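Local coordinates for putative phage capsid protein (Corynebacterium diphtheriae NCTC 13129, PDB 2R9I) that is of unknown function but is probably a phage capsid protein, represented here by its helical N-terminal domain, at residues M4-L10 with A59-V63. Residues are numbered along the deposited sequence; the frame is centred on the assembly and turned at random.
Sequences MNLKDLL and ARRGV
The guanidinium of Arg60 has the carbonyl oxygen of Met4 (selenomethionine) over one of its faces and a methyl of Leu9 at its edge. Met4 O stands 3.0 Å above the guanidinium plane, displaced toward the rim. Although Met4 O also lies 3.0 Å from Arg60 NH1, the angle is too poor for a hydrogen bond, because the oxygen sits above the flat group rather than in line with an N-H. CD1 of Leu9 lies near the guanidinium plane beside NE, and the two side chains run roughly perpendicular. In Arg61 the guanidinium meets Leu10 obliquely, with CD2 of Leu10 3.7 Å from Arg61 NH2, again with the side chains nearly at right angles.

Between the two arginines, Leu6 has CG anti to its own backbone nitrogen (chi1 -173°), which sends CD1 across to 4.0 Å from Arg60 CB; these side chains pass each other in opposite directions. The extended aliphatic part of Arg60 thus lies against leucine methyls, while its charged end reaches the start of the opposing helix. That start is closed by a capping box, with Asn5 at the N-cap position: Asp8 N donates to Asn5 OD1 at 3.1 Å, nearly straight out from the side-chain carbonyl, and Asn5 N donates to Asp8 OD2 at 3.3 Å, the carboxylate oxygen accepting through its anti lone pair.

The contact is a surface one, joining the first turn of helix 6-26 and the residues just before it to a later part of the long helix 33-71 in a helical hairpin. The short segments run roughly antiparallel, at 146°, with axes 11.3 Å apart. About a turn earlier in helix 33-71, Ala56 and Ile57 also receive Leu9, and Ile57 touches Leu10, while helix 33-71 continues beyond the N-terminal end of its partner.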
loop_
_atom_site.group_PDB
_atom_site.type_symbol
_atom_site.label_atom_id
_atom_site.label_comp_id
_atom_site.label_asym_id
_atom_site.label_seq_id
_atom_site.Cartn_x
_atom_site.Cartn_y
_atom_site.Cartn_z
HETATM N N MSE A 4 2.837 -13.666 -3.522
HETATM C CA MSE A 4 2.254 -13.162 -4.759
HETATM C C MSE A 4 3.321 -12.557 -5.666
HETATM O O MSE A 4 4.384 -12.145 -5.202
HETATM C CB MSE A 4 1.171 -12.125 -4.458
HETATM C CG MSE A 4 1.299 -11.472 -3.091
HETATM SE SE MSE A 4 0.032 -10.014 -2.830
HETATM C CE MSE A 4 -0.772 -10.606 -1.156
ATOM N N ASN A 5 3.029 -12.508 -6.962
ATOM C CA ASN A 5 3.925 -11.881 -7.925
ATOM C C ASN A 5 3.606 -10.404 -8.132
ATOM O O ASN A 5 2.654 -9.878 -7.555
ATOM C CB ASN A 5 3.877 -12.621 -9.264
ATOM C CG ASN A 5 2.588 -12.373 -10.021
ATOM O OD1 ASN A 5 1.928 -11.351 -9.828
ATOM N ND2 ASN A 5 2.221 -13.309 -10.888
ATOM N N LEU A 6 4.408 -9.740 -8.958
ATOM C CA LEU A 6 4.382 -8.285 -9.048
ATOM C C LEU A 6 2.993 -7.781 -9.426
ATOM O O LEU A 6 2.494 -6.814 -8.850
ATOM C CB LEU A 6 5.414 -7.791 -10.062
ATOM C CG LEU A 6 5.617 -6.277 -10.142
ATOM C CD1 LEU A 6 5.967 -5.709 -8.775
ATOM C CD2 LEU A 6 6.692 -5.931 -11.161
ATOM N N LYS A 7 2.373 -8.442 -10.398
ATOM C CA LYS A 7 1.086 -7.996 -10.932
ATOM C C LYS A 7 0.040 -8.017 -9.820
ATOM O O LYS A 7 -0.860 -7.178 -9.783
ATOM C CB LYS A 7 0.643 -8.896 -12.092
ATOM C CG LYS A 7 1.524 -8.806 -13.371
ATOM C CD LYS A 7 1.028 -9.721 -14.518
ATOM C CE LYS A 7 1.962 -9.583 -15.735
ATOM N NZ LYS A 7 1.550 -10.444 -16.868
ATOM N N ASP A 8 0.187 -8.989 -8.918
ATOM C CA ASP A 8 -0.705 -9.185 -7.779
ATOM C C ASP A 8 -0.467 -8.130 -6.706
ATOM O O ASP A 8 -1.428 -7.646 -6.073
ATOM C CB ASP A 8 -0.501 -10.573 -7.153
ATOM C CG ASP A 8 -0.834 -11.727 -8.111
ATOM O OD1 ASP A 8 -2.006 -11.846 -8.546
ATOM O OD2 ASP A 8 0.085 -12.537 -8.409
ATOM N N LEU A 9 0.812 -7.806 -6.493
ATOM C CA LEU A 9 1.217 -6.778 -5.552
ATOM C C LEU A 9 0.649 -5.419 -5.936
ATOM O O LEU A 9 0.253 -4.646 -5.076
ATOM C CB LEU A 9 2.736 -6.680 -5.485
ATOM C CG LEU A 9 3.479 -7.547 -4.472
ATOM C CD1 LEU A 9 4.922 -7.129 -4.468
ATOM C CD2 LEU A 9 2.901 -7.417 -3.063
ATOM N N LEU A 10 0.610 -5.136 -7.232
ATOM C CA LEU A 10 0.099 -3.876 -7.714
ATOM C C LEU A 10 -1.415 -3.821 -7.551
ATOM O O LEU A 10 -1.944 -2.786 -7.135
ATOM C CB LEU A 10 0.523 -3.637 -9.168
ATOM C CG LEU A 10 2.039 -3.477 -9.421
ATOM C CD1 LEU A 10 2.423 -3.681 -10.916
ATOM C CD2 LEU A 10 2.528 -2.128 -8.923
ATOM N N ALA A 59 11.080 -3.263 -3.768
ATOM C CA ALA A 59 11.976 -4.396 -3.661
ATOM C C ALA A 59 11.880 -5.299 -4.886
ATOM O O ALA A 59 12.905 -5.653 -5.459
ATOM C CB ALA A 59 11.711 -5.184 -2.396
ATOM N N ARG A 60 10.670 -5.664 -5.313
ATOM C CA ARG A 60 10.546 -6.545 -6.482
ATOM C C ARG A 60 11.061 -5.890 -7.739
ATOM O O ARG A 60 11.728 -6.550 -8.517
ATOM C CB ARG A 60 9.114 -7.059 -6.710
ATOM C CG ARG A 60 8.655 -8.011 -5.641
ATOM C CD ARG A 60 7.235 -8.526 -5.875
ATOM N NE ARG A 60 6.825 -9.374 -4.755
ATOM C CZ ARG A 60 7.140 -10.668 -4.631
ATOM N NH1 ARG A 60 6.735 -11.348 -3.565
ATOM N NH2 ARG A 60 7.858 -11.289 -5.564
ATOM N N ARG A 61 10.754 -4.610 -7.955
ATOM C CA ARG A 61 11.200 -3.933 -9.173
ATOM C C ARG A 61 12.708 -3.773 -9.164
ATOM O O ARG A 61 13.383 -4.122 -10.136
ATOM C CB ARG A 61 10.540 -2.580 -9.339
ATOM C CG ARG A 61 9.327 -2.618 -10.218
ATOM C CD ARG A 61 8.515 -1.351 -10.009
ATOM N NE ARG A 61 7.240 -1.370 -10.733
ATOM C CZ ARG A 61 6.227 -0.543 -10.481
ATOM N NH1 ARG A 61 6.326 0.361 -9.508
ATOM N NH2 ARG A 61 5.106 -0.626 -11.190
ATOM N N GLY A 62 13.219 -3.273 -8.044
ATOM C CA GLY A 62 14.643 -3.082 -7.852
ATOM C C GLY A 62 15.485 -4.336 -8.046
ATOM O O GLY A 62 16.520 -4.284 -8.721
ATOM N N VAL A 63 15.058 -5.461 -7.471
ATOM C CA VAL A 63 15.853 -6.677 -7.552
ATOM C C VAL A 63 16.069 -7.121 -8.980
ATOM O O VAL A 63 17.170 -7.544 -9.325
ATOM C CB VAL A 63 15.274 -7.833 -6.745
ATOM C CG1 VAL A 63 15.616 -9.171 -7.398
ATOM C CG2 VAL A 63 15.799 -7.787 -5.326
#